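Local atomic coordinates of aminotransferase (Helicobacter pylori, PDB entry 2FNU), a protein that transfers an amino group from L-glutamate to a UDP-linked 4-keto sugar using pyridoxal phosphate, the second step in making pseudaminic acid for flagellin modification. Residues 123-128 and 138-143; 116-121 and 147-152; 132-137 and 166-171; 86-91 and 98-103; 65-70 and 75-80. All blocks are in the same frame, centred on the assembly; numbering follows the deposited sequence.

Interaction 1 of 5, residues 123-128 and 138-143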
# COMPACT_ATOMS: atom_id res chain seq x y z
N LYS B 123 -1.40 27.09 -3.37
CA LYS B 123 -0.21 26.37 -3.81
C LYS B 123 -0.41 25.60 -5.12
O LYS B 123 0.51 25.47 -5.93
CB LYS B 123 0.21 25.39 -2.70
CG LYS B 123 1.50 24.66 -3.00
CD LYS B 123 2.71 25.61 -2.96
CE LYS B 123 3.98 24.86 -3.29
NZ LYS B 123 5.19 25.72 -3.24
N ALA B 124 -1.61 25.08 -5.33
CA ALA B 124 -1.85 24.22 -6.48
C ALA B 124 -3.33 24.11 -6.75
O ALA B 124 -4.15 24.52 -5.91
CB ALA B 124 -1.29 22.79 -6.19
N ILE B 125 -3.66 23.54 -7.92
CA ILE B 125 -5.03 23.16 -8.23
C ILE B 125 -5.02 21.65 -8.54
O ILE B 125 -4.18 21.21 -9.32
CB ILE B 125 -5.59 23.95 -9.44
CG1 ILE B 125 -5.56 25.45 -9.12
CG2 ILE B 125 -7.01 23.47 -9.80
CD1 ILE B 125 -6.11 26.34 -10.24
N VAL B 126 -5.93 20.89 -7.92
CA VAL B 126 -6.06 19.46 -8.23
C VAL B 126 -7.42 19.24 -8.90
O VAL B 126 -8.46 19.40 -8.25
CB VAL B 126 -5.99 18.56 -6.96
CG1 VAL B 126 -6.28 17.09 -7.33
CG2 VAL B 126 -4.62 18.70 -6.29
N SER B 127 -7.41 18.90 -10.19
CA SER B 127 -8.64 18.58 -10.92
C SER B 127 -8.82 17.06 -10.97
O SER B 127 -7.87 16.30 -10.72
CB SER B 127 -8.60 19.15 -12.34
OG SER B 127 -7.46 18.66 -13.05
N VAL B 128 -10.03 16.64 -11.32
CA VAL B 128 -10.38 15.23 -11.47
C VAL B 128 -11.10 15.05 -12.81
O VAL B 128 -12.03 15.82 -13.13
CB VAL B 128 -11.35 14.79 -10.35
CG1 VAL B 128 -11.89 13.37 -10.59
CG2 VAL B 128 -10.63 14.88 -9.01
N GLU B 138 -6.37 23.10 -21.12
CA GLU B 138 -5.62 24.29 -21.53
C GLU B 138 -5.93 25.47 -20.60
O GLU B 138 -5.03 26.19 -20.17
CB GLU B 138 -5.93 24.66 -22.97
CG GLU B 138 -4.98 25.70 -23.54
CD GLU B 138 -5.07 25.82 -25.06
OE1 GLU B 138 -4.79 26.92 -25.57
OE2 GLU B 138 -5.43 24.82 -25.73
N SER B 139 -7.21 25.62 -20.28
CA SER B 139 -7.63 26.66 -19.35
C SER B 139 -6.92 26.56 -18.00
O SER B 139 -6.41 27.56 -17.47
CB SER B 139 -9.15 26.59 -19.18
OG SER B 139 -9.59 27.63 -18.33
N VAL B 140 -6.88 25.34 -17.44
CA VAL B 140 -6.30 25.14 -16.11
C VAL B 140 -4.76 25.32 -16.15
O VAL B 140 -4.18 25.89 -15.21
CB VAL B 140 -6.68 23.76 -15.54
CG1 VAL B 140 -6.03 23.52 -14.18
CG2 VAL B 140 -8.22 23.63 -15.42
N GLN B 141 -4.12 24.81 -17.20
CA GLN B 141 -2.67 25.00 -17.40
C GLN B 141 -2.30 26.49 -17.37
O GLN B 141 -1.39 26.91 -16.65
CB GLN B 141 -2.23 24.43 -18.74
CG GLN B 141 -2.11 22.90 -18.82
CD GLN B 141 -1.72 22.43 -20.22
OE1 GLN B 141 -2.10 23.05 -21.23
NE2 GLN B 141 -0.97 21.32 -20.28
N LYS B 142 -3.05 27.26 -18.15
CA LYS B 142 -2.76 28.69 -18.29
C LYS B 142 -2.98 29.41 -16.99
O LYS B 142 -2.18 30.26 -16.59
CB LYS B 142 -3.62 29.31 -19.39
CG LYS B 142 -3.12 28.95 -20.78
CD LYS B 142 -3.97 29.63 -21.84
CE LYS B 142 -3.44 29.30 -23.23
NZ LYS B 142 -4.43 29.73 -24.27
N LEU B 143 -4.07 29.05 -16.30
CA LEU B 143 -4.33 29.67 -15.00
C LEU B 143 -3.24 29.38 -13.96
O LEU B 143 -2.83 30.26 -13.18
CB LEU B 143 -5.69 29.24 -14.49
CG LEU B 143 -6.16 29.99 -13.24
CD1 LEU B 143 -6.38 31.48 -13.51
CD2 LEU B 143 -7.45 29.39 -12.65
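Ile125, on strand 122-128, supplies both of the close apolar contacts that this strand makes with the helical segment 138-143, one through each of its branches. The longer branch runs CB, CG1, CD1 with CG1 beside the backbone N (chi1 -59°) and CD1 fully extended beyond it, which carries the methyl out to Leu143, where CD1 lies 4.1 Å from Leu143 CD2. The two side chains cross there at about a right angle. The shorter branch approaches Val140 more loosely, with Ile125 CG2 4.5 Å from Val140 CG1. Val140 and Leu143 stand three positions apart, so one flank of the helix presents both to the strand. No hydrogen bond crosses this contact, and all three touching residues are buried.

The polar interactions are on the helix side. Lys142 NZ meets Glu138 OE1 at 3.1 Å in a salt bridge that uses the anti lone pair of the carboxylate oxygen, and the same two residues share a backbone bond from Lys142 N to Glu138 O. Gln141 NE2 donates to Phe171 O, tying the helix to the loop beyond the neighbouring hairpin.

Phe151, on the next strand, touches both Val140 and Ser127. Strand 122-128, helix 137-146 and strand 150-154 together form a beta-alpha-beta crossover between parallel neighbours of the large-domain sheet.

Interaction 2 of 5, residues 116-121 and 147-152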
# COMPACT_ATOMS: atom_id res chain seq x y z
N LYS B 116 -11.23 33.07 -8.96
CA LYS B 116 -11.74 33.82 -7.82
C LYS B 116 -11.31 33.24 -6.47
O LYS B 116 -11.41 33.91 -5.45
CB LYS B 116 -13.26 33.96 -7.88
CG LYS B 116 -14.03 32.64 -7.80
CD LYS B 116 -15.52 32.96 -7.75
CE LYS B 116 -16.37 31.72 -7.79
NZ LYS B 116 -17.80 32.10 -8.01
N LEU B 117 -10.82 31.99 -6.49
CA LEU B 117 -10.46 31.29 -5.26
C LEU B 117 -8.99 31.42 -4.92
O LEU B 117 -8.56 31.00 -3.83
CB LEU B 117 -10.79 29.80 -5.40
CG LEU B 117 -12.25 29.47 -5.68
CD1 LEU B 117 -12.37 27.98 -5.97
CD2 LEU B 117 -13.15 29.87 -4.53
N ILE B 118 -8.22 31.99 -5.84
CA ILE B 118 -6.79 32.09 -5.67
C ILE B 118 -6.43 33.26 -4.77
O ILE B 118 -6.99 34.37 -4.90
CB ILE B 118 -6.08 32.21 -7.04
CG1 ILE B 118 -6.37 30.97 -7.88
CG2 ILE B 118 -4.57 32.40 -6.86
CD1 ILE B 118 -5.87 31.00 -9.34
N ASN B 119 -5.52 33.01 -3.83
CA ASN B 119 -5.03 34.05 -2.95
C ASN B 119 -3.57 33.76 -2.62
O ASN B 119 -2.96 32.86 -3.22
CB ASN B 119 -5.90 34.12 -1.68
CG ASN B 119 -5.91 32.80 -0.91
OD1 ASN B 119 -4.86 32.21 -0.67
ND2 ASN B 119 -7.08 32.35 -0.51
N GLU B 120 -3.00 34.52 -1.69
CA GLU B 120 -1.58 34.39 -1.37
C GLU B 120 -1.19 33.02 -0.81
O GLU B 120 -0.02 32.65 -0.87
CB GLU B 120 -1.13 35.51 -0.41
CG GLU B 120 -1.90 35.58 0.92
CD GLU B 120 -3.38 36.00 0.79
OE1 GLU B 120 -3.75 36.70 -0.19
OE2 GLU B 120 -4.18 35.63 1.68
N ARG B 121 -2.17 32.27 -0.31
CA ARG B 121 -1.91 30.95 0.29
C ARG B 121 -2.04 29.80 -0.71
O ARG B 121 -1.68 28.66 -0.39
CB ARG B 121 -2.88 30.71 1.43
CG ARG B 121 -2.67 31.66 2.60
CD ARG B 121 -3.54 31.30 3.81
NE ARG B 121 -3.08 32.03 4.98
CZ ARG B 121 -2.12 31.63 5.81
NH1 ARG B 121 -1.51 30.46 5.62
NH2 ARG B 121 -1.77 32.39 6.83
N HIS B 147 -0.58 32.11 -12.15
CA HIS B 147 -0.56 32.32 -10.70
C HIS B 147 0.53 31.54 -9.95
O HIS B 147 0.53 31.48 -8.73
CB HIS B 147 -1.95 32.03 -10.13
CG HIS B 147 -2.96 33.08 -10.48
ND1 HIS B 147 -3.03 34.29 -9.81
CD2 HIS B 147 -3.91 33.13 -11.44
CE1 HIS B 147 -4.00 35.02 -10.34
NE2 HIS B 147 -4.54 34.34 -11.33
N SER B 148 1.48 30.99 -10.72
CA SER B 148 2.61 30.25 -10.15
C SER B 148 2.14 29.12 -9.24
O SER B 148 2.68 28.92 -8.15
CB SER B 148 3.56 31.18 -9.39
OG SER B 148 4.07 32.18 -10.27
N LEU B 149 1.11 28.41 -9.70
CA LEU B 149 0.60 27.24 -8.98
C LEU B 149 0.96 25.98 -9.74
O LEU B 149 1.11 26.01 -10.96
CB LEU B 149 -0.93 27.28 -8.91
CG LEU B 149 -1.58 28.60 -8.49
CD1 LEU B 149 -3.11 28.48 -8.55
CD2 LEU B 149 -1.11 29.01 -7.12
N SER B 150 1.05 24.86 -9.02
CA SER B 150 1.20 23.57 -9.67
C SER B 150 -0.16 23.02 -10.08
O SER B 150 -1.10 23.06 -9.29
CB SER B 150 1.87 22.57 -8.73
OG SER B 150 3.19 22.99 -8.42
N PHE B 151 -0.22 22.51 -11.31
CA PHE B 151 -1.41 21.80 -11.82
C PHE B 151 -1.20 20.31 -11.55
O PHE B 151 -0.28 19.70 -12.11
CB PHE B 151 -1.56 22.10 -13.32
CG PHE B 151 -2.63 21.33 -14.04
CD1 PHE B 151 -2.58 21.22 -15.43
CD2 PHE B 151 -3.71 20.75 -13.37
CE1 PHE B 151 -3.57 20.51 -16.14
CE2 PHE B 151 -4.70 20.04 -14.08
CZ PHE B 151 -4.61 19.94 -15.47
N LEU B 152 -2.03 19.74 -10.68
CA LEU B 152 -1.97 18.30 -10.37
C LEU B 152 -3.29 17.68 -10.84
O LEU B 152 -4.35 18.28 -10.70
CB LEU B 152 -1.79 18.05 -8.87
CG LEU B 152 -0.64 18.82 -8.20
CD1 LEU B 152 -0.63 18.61 -6.69
CD2 LEU B 152 0.69 18.42 -8.83
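Ile118 reaches from the loop before strand 122-128 onto the imidazole of His147 and the tip of Leu149. Its CD1 sits over one face of the ring, 3.9 Å from the centroid and 27° off the ring normal, in a CH-pi contact whose nearest ring atom is His147 CD2, 3.6 Å from that methyl. The shorter branch lies nearer the other nitrogen, Ile118 CG2 being 3.8 Å from His147 ND1. The apolar partner is Leu149, which meets Ile118 tip to tip with 3.8 Å between the two CD1 atoms. With CG1 beside the backbone N (chi1 -61°) and CD1 extended, the terminal methyl of the isoleucine touches both partners.

Hydrogen bonds fix the surroundings and do not cross the contact. His147 NE2 is hydrogen-bonded to Glu115, which helps to hold the ring's rotation. Asn119 OD1 accepts from Arg121 N at 2.7 Å, in the carbonyl plane, closing an Asx turn just ahead of the strand.

On the other side, the chain leaves helix 137-146 with Ser148 at positive phi and Leu149 N bonded back to Cys144 O: a Schellman motif leading into strand 150-154.

Interaction 3 of 5, residues 132-137 and 166-171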
# COMPACT_ATOMS: atom_id res chain seq x y z
N GLY B 132 -13.90 9.72 -16.43
CA GLY B 132 -12.97 9.60 -17.54
C GLY B 132 -12.94 10.78 -18.47
O GLY B 132 -12.06 10.87 -19.33
N LYS B 133 -13.86 11.73 -18.31
CA LYS B 133 -13.89 12.88 -19.20
C LYS B 133 -12.82 13.89 -18.79
O LYS B 133 -12.82 14.39 -17.67
CB LYS B 133 -15.26 13.54 -19.18
CG LYS B 133 -15.35 14.73 -20.14
CD LYS B 133 -16.73 15.39 -20.06
CE LYS B 133 -16.95 16.34 -21.21
NZ LYS B 133 -18.36 16.86 -21.15
N SER B 134 -11.91 14.21 -19.72
CA SER B 134 -10.87 15.20 -19.41
C SER B 134 -11.49 16.53 -19.02
O SER B 134 -12.45 17.00 -19.65
CB SER B 134 -9.95 15.41 -20.62
OG SER B 134 -8.98 16.42 -20.33
N VAL B 135 -10.91 17.16 -17.99
CA VAL B 135 -11.24 18.55 -17.70
C VAL B 135 -10.71 19.46 -18.80
O VAL B 135 -10.05 18.99 -19.75
CB VAL B 135 -10.63 18.98 -16.36
CG1 VAL B 135 -11.08 18.02 -15.24
CG2 VAL B 135 -9.09 19.02 -16.43
N GLU B 136 -11.02 20.75 -18.69
CA GLU B 136 -10.57 21.73 -19.68
C GLU B 136 -9.11 22.08 -19.42
O GLU B 136 -8.76 23.07 -18.76
CB GLU B 136 -11.48 22.96 -19.65
CG GLU B 136 -12.80 22.71 -20.36
CD GLU B 136 -12.58 22.37 -21.83
OE1 GLU B 136 -13.04 21.30 -22.27
OE2 GLU B 136 -11.89 23.14 -22.52
N VAL B 137 -8.24 21.21 -19.94
CA VAL B 137 -6.84 21.22 -19.60
C VAL B 137 -6.12 22.54 -19.94
O VAL B 137 -5.34 23.04 -19.13
CB VAL B 137 -6.12 20.00 -20.26
CG1 VAL B 137 -4.64 20.25 -20.43
CG2 VAL B 137 -6.39 18.73 -19.42
N LYS B 166 -5.01 13.95 -27.67
CA LYS B 166 -3.81 13.59 -26.93
C LYS B 166 -4.19 12.92 -25.62
O LYS B 166 -5.09 13.37 -24.91
CB LYS B 166 -2.98 14.85 -26.64
CG LYS B 166 -2.43 15.47 -27.94
CD LYS B 166 -1.83 16.85 -27.76
CE LYS B 166 -2.88 17.88 -27.40
NZ LYS B 166 -2.36 19.30 -27.49
N LYS B 167 -3.47 11.85 -25.27
CA LYS B 167 -3.83 11.12 -24.06
C LYS B 167 -3.63 11.92 -22.79
O LYS B 167 -2.59 12.56 -22.58
CB LYS B 167 -3.03 9.82 -23.97
CG LYS B 167 -3.55 8.77 -24.91
CD LYS B 167 -2.84 7.47 -24.73
CE LYS B 167 -3.45 6.39 -25.61
NZ LYS B 167 -3.02 6.53 -27.03
N VAL B 168 -4.65 11.87 -21.94
CA VAL B 168 -4.54 12.39 -20.58
C VAL B 168 -3.34 11.72 -19.88
O VAL B 168 -3.12 10.51 -20.05
CB VAL B 168 -5.83 12.10 -19.81
CG1 VAL B 168 -5.66 12.36 -18.30
CG2 VAL B 168 -6.97 12.96 -20.40
N GLY B 169 -2.58 12.51 -19.13
CA GLY B 169 -1.40 11.99 -18.43
C GLY B 169 -0.22 12.94 -18.47
O GLY B 169 0.57 12.99 -17.54
N GLY B 170 -0.11 13.69 -19.56
CA GLY B 170 1.06 14.53 -19.74
C GLY B 170 0.79 16.02 -19.59
O GLY B 170 1.71 16.83 -19.75
N PHE B 171 -0.45 16.38 -19.26
CA PHE B 171 -0.85 17.80 -19.26
C PHE B 171 -0.50 18.57 -18.00
O PHE B 171 -0.35 19.79 -18.02
CB PHE B 171 -2.35 17.94 -19.49
CG PHE B 171 -2.84 17.34 -20.78
CD1 PHE B 171 -3.81 16.34 -20.75
CD2 PHE B 171 -2.36 17.78 -22.01
CE1 PHE B 171 -4.28 15.76 -21.93
CE2 PHE B 171 -2.84 17.21 -23.20
CZ PHE B 171 -3.80 16.21 -23.16
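Phe171 and Val137 pack the loop that opens the beta-alpha-beta crossover of strand 122-128, helix 137-146 and strand 150-154 against the chain that follows the small antiparallel hairpin of strands 162-163 and 166-167. Followed outward, the phenylalanine is in contact from its first atom. Phe171 CB lies 3.4 Å from Val137 CG1, a tight approach, and CG is just as near the same methyl. With CG beside the backbone N (chi1 -58°), the ring turns one face to the valine, whose CB lies over it, and the two side chains cross at about a right angle. The ortho carbons then divide the methyls: Phe171 CD1 is 3.8 Å from Val137 CG2, while CD2 stays closer to CG1. Farther out, CE1 passes 4.2 Å from Val168 CG2, and CZ at the tip rests 3.8 Å from Lys166 CB, both within the phenylalanine's own segment.

A second contact lies beside this one, where the same Val168 CG2 reaches Ser134 CB. Tyr163, on the hairpin, touches both Ser134 and Val137, extending the packing.

No hydrogen bond joins the two segments, and the local ones shape the loop. Glu136, at the N-cap position of the helix, is the centre of an inverse gamma turn closed by a weak bond from Val137 N to Val135 O. That carbonyl has another donor as well: Ser134 OG donates a hydrogen bond to Val135 O over 2.8 Å, in the carbonyl plane and on a lone pair.

Interaction 4 of 5, residues 86-91 and 98-103; sequences ATANML and PVFAGI
Ala88 and Leu91, one helical turn apart on helix 86-93, face Phe100 and Pro98 of strand 97-100 in two side-by-side apolar contacts. At the first, the Phe100 ring is turned so that its edge, not its face, meets the helix: Ala88 CB lies near the ring plane, 4.3 Å from Phe100 CZ. The CB of Phe100 does not itself aim at the helix, and it is the far end of the ring that closes the gap. At the second, Leu91 and Pro98 slide past each other in opposite directions. Leu91 CG stands beside the backbone N (chi1 -68°), an orientation that leads CD1 along the strand to within 4.2 Å of Pro98 CB. The backbones come nearest where Ala88 faces Pro98, their CA atoms 6.6 Å apart, consistent with the small alanine side chain.

Tyr325, from helix 323-328, touches both Ala88 and Pro98, while Ile77 and Thr79 of the adjacent strand pack on Leu91. The same helix turn reaches the cofactor through Thr87, a pocket residue whose OG1 is hydrogen-bonded to Asp154, and Ala86, Asn89 and Met90 pack against the second subunit.

Strand 76-79, helix 86-93 and strand 97-100 make up a beta-alpha-beta unit, and this contact seats its helix on its last strand. With no hydrogen bond or charge across the interface, the attachment rests on van der Waals contact and on the exclusion of water from methyl, ring and pyrrolidine carbons.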
# COMPACT_ATOMS: atom_id res chain seq x y z
N ALA B 86 -10.65 10.23 -1.30
CA ALA B 86 -9.19 10.13 -1.27
C ALA B 86 -8.49 11.36 -1.84
O ALA B 86 -7.41 11.72 -1.38
CB ALA B 86 -8.71 8.88 -2.03
N THR B 87 -9.09 11.98 -2.87
CA THR B 87 -8.44 13.13 -3.52
C THR B 87 -8.17 14.22 -2.50
O THR B 87 -7.12 14.88 -2.52
CB THR B 87 -9.33 13.67 -4.64
OG1 THR B 87 -9.70 12.59 -5.52
CG2 THR B 87 -8.58 14.73 -5.46
N ALA B 88 -9.12 14.40 -1.58
CA ALA B 88 -9.00 15.42 -0.53
C ALA B 88 -8.37 14.89 0.75
O ALA B 88 -7.62 15.63 1.40
CB ALA B 88 -10.36 16.05 -0.23
N ASN B 89 -8.65 13.64 1.14
CA ASN B 89 -8.03 13.10 2.36
C ASN B 89 -6.51 13.19 2.27
O ASN B 89 -5.83 13.45 3.26
CB ASN B 89 -8.37 11.62 2.59
CG ASN B 89 -9.75 11.38 3.24
OD1 ASN B 89 -10.18 10.21 3.36
ND2 ASN B 89 -10.42 12.43 3.66
N MET B 90 -5.95 12.95 1.08
CA MET B 90 -4.48 12.97 0.97
C MET B 90 -3.93 14.38 1.00
O MET B 90 -2.77 14.56 1.36
CB MET B 90 -3.99 12.17 -0.24
CG MET B 90 -4.30 10.67 -0.17
SD MET B 90 -3.58 9.89 1.32
CE MET B 90 -5.01 9.87 2.43
N LEU B 91 -4.77 15.37 0.69
CA LEU B 91 -4.39 16.77 0.92
C LEU B 91 -4.23 17.03 2.41
O LEU B 91 -3.23 17.60 2.85
CB LEU B 91 -5.41 17.73 0.28
CG LEU B 91 -5.45 17.74 -1.25
CD1 LEU B 91 -6.63 18.56 -1.78
CD2 LEU B 91 -4.13 18.27 -1.88
N PRO B 98 -8.05 21.92 1.59
CA PRO B 98 -8.76 21.93 0.30
C PRO B 98 -9.68 23.14 0.22
O PRO B 98 -10.36 23.46 1.19
CB PRO B 98 -9.59 20.65 0.32
CG PRO B 98 -9.76 20.33 1.78
CD PRO B 98 -8.52 20.85 2.48
N VAL B 99 -9.71 23.77 -0.95
CA VAL B 99 -10.64 24.85 -1.22
C VAL B 99 -11.53 24.38 -2.36
O VAL B 99 -11.05 24.19 -3.47
CB VAL B 99 -9.88 26.14 -1.58
CG1 VAL B 99 -10.84 27.27 -1.89
CG2 VAL B 99 -8.96 26.52 -0.42
N PHE B 100 -12.80 24.14 -2.08
CA PHE B 100 -13.68 23.48 -3.06
C PHE B 100 -14.29 24.45 -4.07
O PHE B 100 -14.92 25.43 -3.69
CB PHE B 100 -14.78 22.68 -2.34
CG PHE B 100 -14.24 21.52 -1.54
CD1 PHE B 100 -14.22 21.55 -0.16
CD2 PHE B 100 -13.69 20.42 -2.20
CE1 PHE B 100 -13.68 20.47 0.57
CE2 PHE B 100 -13.16 19.33 -1.47
CZ PHE B 100 -13.16 19.36 -0.09
N ALA B 101 -14.07 24.16 -5.36
CA ALA B 101 -14.60 24.96 -6.46
C ALA B 101 -15.95 24.43 -6.92
O ALA B 101 -16.28 23.26 -6.70
CB ALA B 101 -13.63 24.93 -7.64
N GLY B 102 -16.70 25.27 -7.61
CA GLY B 102 -17.90 24.80 -8.29
C GLY B 102 -17.56 23.84 -9.42
O GLY B 102 -16.41 23.76 -9.89
N ILE B 103 -18.57 23.09 -9.85
CA ILE B 103 -18.42 22.15 -10.95
C ILE B 103 -19.41 22.47 -12.07
O ILE B 103 -20.29 23.32 -11.93
CB ILE B 103 -18.60 20.68 -10.49
CG1 ILE B 103 -20.01 20.46 -9.93
CG2 ILE B 103 -17.52 20.28 -9.46
CD1 ILE B 103 -20.54 19.07 -10.28

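Interaction 5 of 5, residues 65-70 and 75-80; sequences RNFSEF and NEIITT
The connection from helix 56-66 to strand 76-79 brings the chain back to the sheet, and Phe67 and Phe70 on its near side touch Ile77 and Asn75 on its far side. Phe67 and Ile77 come from opposite directions: the ring leads with its para carbon, and Phe67 CZ lies 4.1 Å from Ile77 CD1. The phenylalanine holds CG between the backbone N and the carbonyl carbon (chi1 81°), a crowded position that swings the ring in toward the strand. One face of that ring carries Ser68 CB, 3.9 Å above the plane and offset toward the rim. Ile77 answers with an extended CG1-CD1 arm, and its methyl also packs against Leu91 of helix 86-93.

Nearer the surface, the ring of Phe70 extends past Asn75 at an oblique crossing, and Phe70 CZ is 4.0 Å from Asn75 CB. Here CG lies anti to the backbone N (chi1 -176°), which brings the far end of the exposed ring to Asn75, just before the strand. Tyr96 meets the same ring edge-to-face.

Between the two aromatics, Ser68 OG donates to Glu69 O at 2.9 Å, its approach tilted 23° from the carbonyl plane, and the hydroxyl is bonded to Lys123 NZ as well. It thereby links the connection to the neighbouring strand.

No hydrogen bond spans the two segments. A helix that carries the chain from edge strand 49-53 across to strand 76-79, next to the other edge strand 97-100, of a seven-stranded mixed sheet is typical of the large domain of fold-type I aminotransferases.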
# COMPACT_ATOMS: atom_id res chain seq x y z
N ARG B 65 2.96 15.06 -1.25
CA ARG B 65 4.05 15.27 -0.30
C ARG B 65 5.31 15.76 -1.00
O ARG B 65 6.15 16.42 -0.38
CB ARG B 65 4.37 13.98 0.48
CG ARG B 65 3.35 13.64 1.58
CD ARG B 65 3.51 14.54 2.84
NE ARG B 65 4.84 14.40 3.44
CZ ARG B 65 5.21 13.38 4.22
NH1 ARG B 65 4.34 12.42 4.56
NH2 ARG B 65 6.46 13.33 4.66
N ASN B 66 5.44 15.43 -2.28
CA ASN B 66 6.73 15.62 -2.95
C ASN B 66 6.78 16.69 -4.05
O ASN B 66 7.87 17.11 -4.45
CB ASN B 66 7.27 14.29 -3.50
CG ASN B 66 7.69 13.35 -2.39
OD1 ASN B 66 6.94 12.43 -2.00
ND2 ASN B 66 8.87 13.57 -1.85
N PHE B 67 5.62 17.14 -4.54
CA PHE B 67 5.65 18.12 -5.64
C PHE B 67 6.32 19.42 -5.20
O PHE B 67 6.88 20.14 -6.03
CB PHE B 67 4.24 18.36 -6.23
CG PHE B 67 3.39 19.31 -5.45
CD1 PHE B 67 3.20 20.63 -5.89
CD2 PHE B 67 2.73 18.89 -4.29
CE1 PHE B 67 2.41 21.52 -5.16
CE2 PHE B 67 1.94 19.76 -3.56
CZ PHE B 67 1.77 21.09 -4.00
N SER B 68 6.27 19.66 -3.90
CA SER B 68 6.88 20.83 -3.26
C SER B 68 7.15 20.50 -1.81
O SER B 68 6.45 19.68 -1.21
CB SER B 68 5.92 22.02 -3.29
OG SER B 68 6.55 23.16 -2.71
N GLU B 69 8.17 21.15 -1.23
CA GLU B 69 8.25 21.16 0.23
C GLU B 69 7.04 21.91 0.77
O GLU B 69 6.54 22.85 0.13
CB GLU B 69 9.55 21.81 0.70
CG GLU B 69 10.79 21.02 0.30
CD GLU B 69 11.98 21.25 1.22
OE1 GLU B 69 12.09 22.34 1.83
OE2 GLU B 69 12.83 20.33 1.33
N PHE B 70 6.55 21.50 1.93
CA PHE B 70 5.41 22.16 2.55
C PHE B 70 5.79 23.48 3.21
O PHE B 70 6.81 23.55 3.91
CB PHE B 70 4.72 21.26 3.57
CG PHE B 70 3.50 21.88 4.16
CD1 PHE B 70 2.28 21.84 3.48
CD2 PHE B 70 3.55 22.54 5.38
CE1 PHE B 70 1.15 22.42 4.00
CE2 PHE B 70 2.41 23.14 5.92
CZ PHE B 70 1.21 23.07 5.23
N ASN B 75 -0.52 26.95 1.98
CA ASN B 75 -1.17 25.74 2.47
C ASN B 75 -2.52 25.42 1.82
O ASN B 75 -3.15 24.44 2.22
CB ASN B 75 -1.40 25.86 3.99
CG ASN B 75 -2.43 26.92 4.35
OD1 ASN B 75 -3.45 26.63 4.97
ND2 ASN B 75 -2.18 28.14 3.92
N GLU B 76 -3.00 26.24 0.89
CA GLU B 76 -4.31 25.97 0.28
C GLU B 76 -4.18 25.35 -1.10
O GLU B 76 -3.35 25.77 -1.91
CB GLU B 76 -5.14 27.26 0.20
CG GLU B 76 -5.52 27.79 1.57
CD GLU B 76 -6.40 29.03 1.54
OE1 GLU B 76 -6.61 29.61 2.63
OE2 GLU B 76 -6.89 29.42 0.46
N ILE B 77 -5.01 24.33 -1.37
CA ILE B 77 -5.05 23.72 -2.69
C ILE B 77 -6.49 23.70 -3.16
O ILE B 77 -7.35 23.19 -2.45
CB ILE B 77 -4.42 22.31 -2.69
CG1 ILE B 77 -2.89 22.45 -2.56
CG2 ILE B 77 -4.79 21.54 -3.96
CD1 ILE B 77 -2.07 21.17 -2.64
N ILE B 78 -6.73 24.27 -4.33
CA ILE B 78 -8.07 24.30 -4.89
C ILE B 78 -8.36 22.95 -5.51
O ILE B 78 -7.52 22.39 -6.21
CB ILE B 78 -8.19 25.40 -5.96
CG1 ILE B 78 -8.05 26.77 -5.31
CG2 ILE B 78 -9.51 25.32 -6.66
CD1 ILE B 78 -7.72 27.87 -6.33
N THR B 79 -9.56 22.44 -5.26
CA THR B 79 -9.94 21.15 -5.85
C THR B 79 -11.45 21.04 -6.02
O THR B 79 -12.19 22.00 -5.76
CB THR B 79 -9.34 19.95 -5.05
OG1 THR B 79 -9.52 18.73 -5.78
CG2 THR B 79 -9.97 19.86 -3.66
N THR B 80 -11.91 19.88 -6.47
CA THR B 80 -13.34 19.66 -6.71
C THR B 80 -13.98 18.90 -5.55
O THR B 80 -13.35 17.99 -4.98
CB THR B 80 -13.57 18.85 -7.99
OG1 THR B 80 -14.98 18.58 -8.14
CG2 THR B 80 -12.75 17.53 -8.00

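Overall arrangement
Four of the contacts reach the seven-stranded sheet, and they differ with depth. Interactions 1 and 4 are buried and wholly apolar across their segments, each seating the helix of a beta-alpha-beta unit on a strand. Interaction 2 lies at the surface, where an imidazole face joins an aliphatic partner, and interaction 5 runs from a buried isoleucine to an exposed ring. Strand 76-79 of interaction 5 pairs with strands from both units, 122-128 and 97-100, while interactions 1 and 2 share the crossover through helix 137-146. Interaction 3 is partly buried among loops, and a hydrogen bond from helix 137-146 joins it to interaction 1. Thr87 of interaction 4 and Val128 of interaction 1 touch the cofactor.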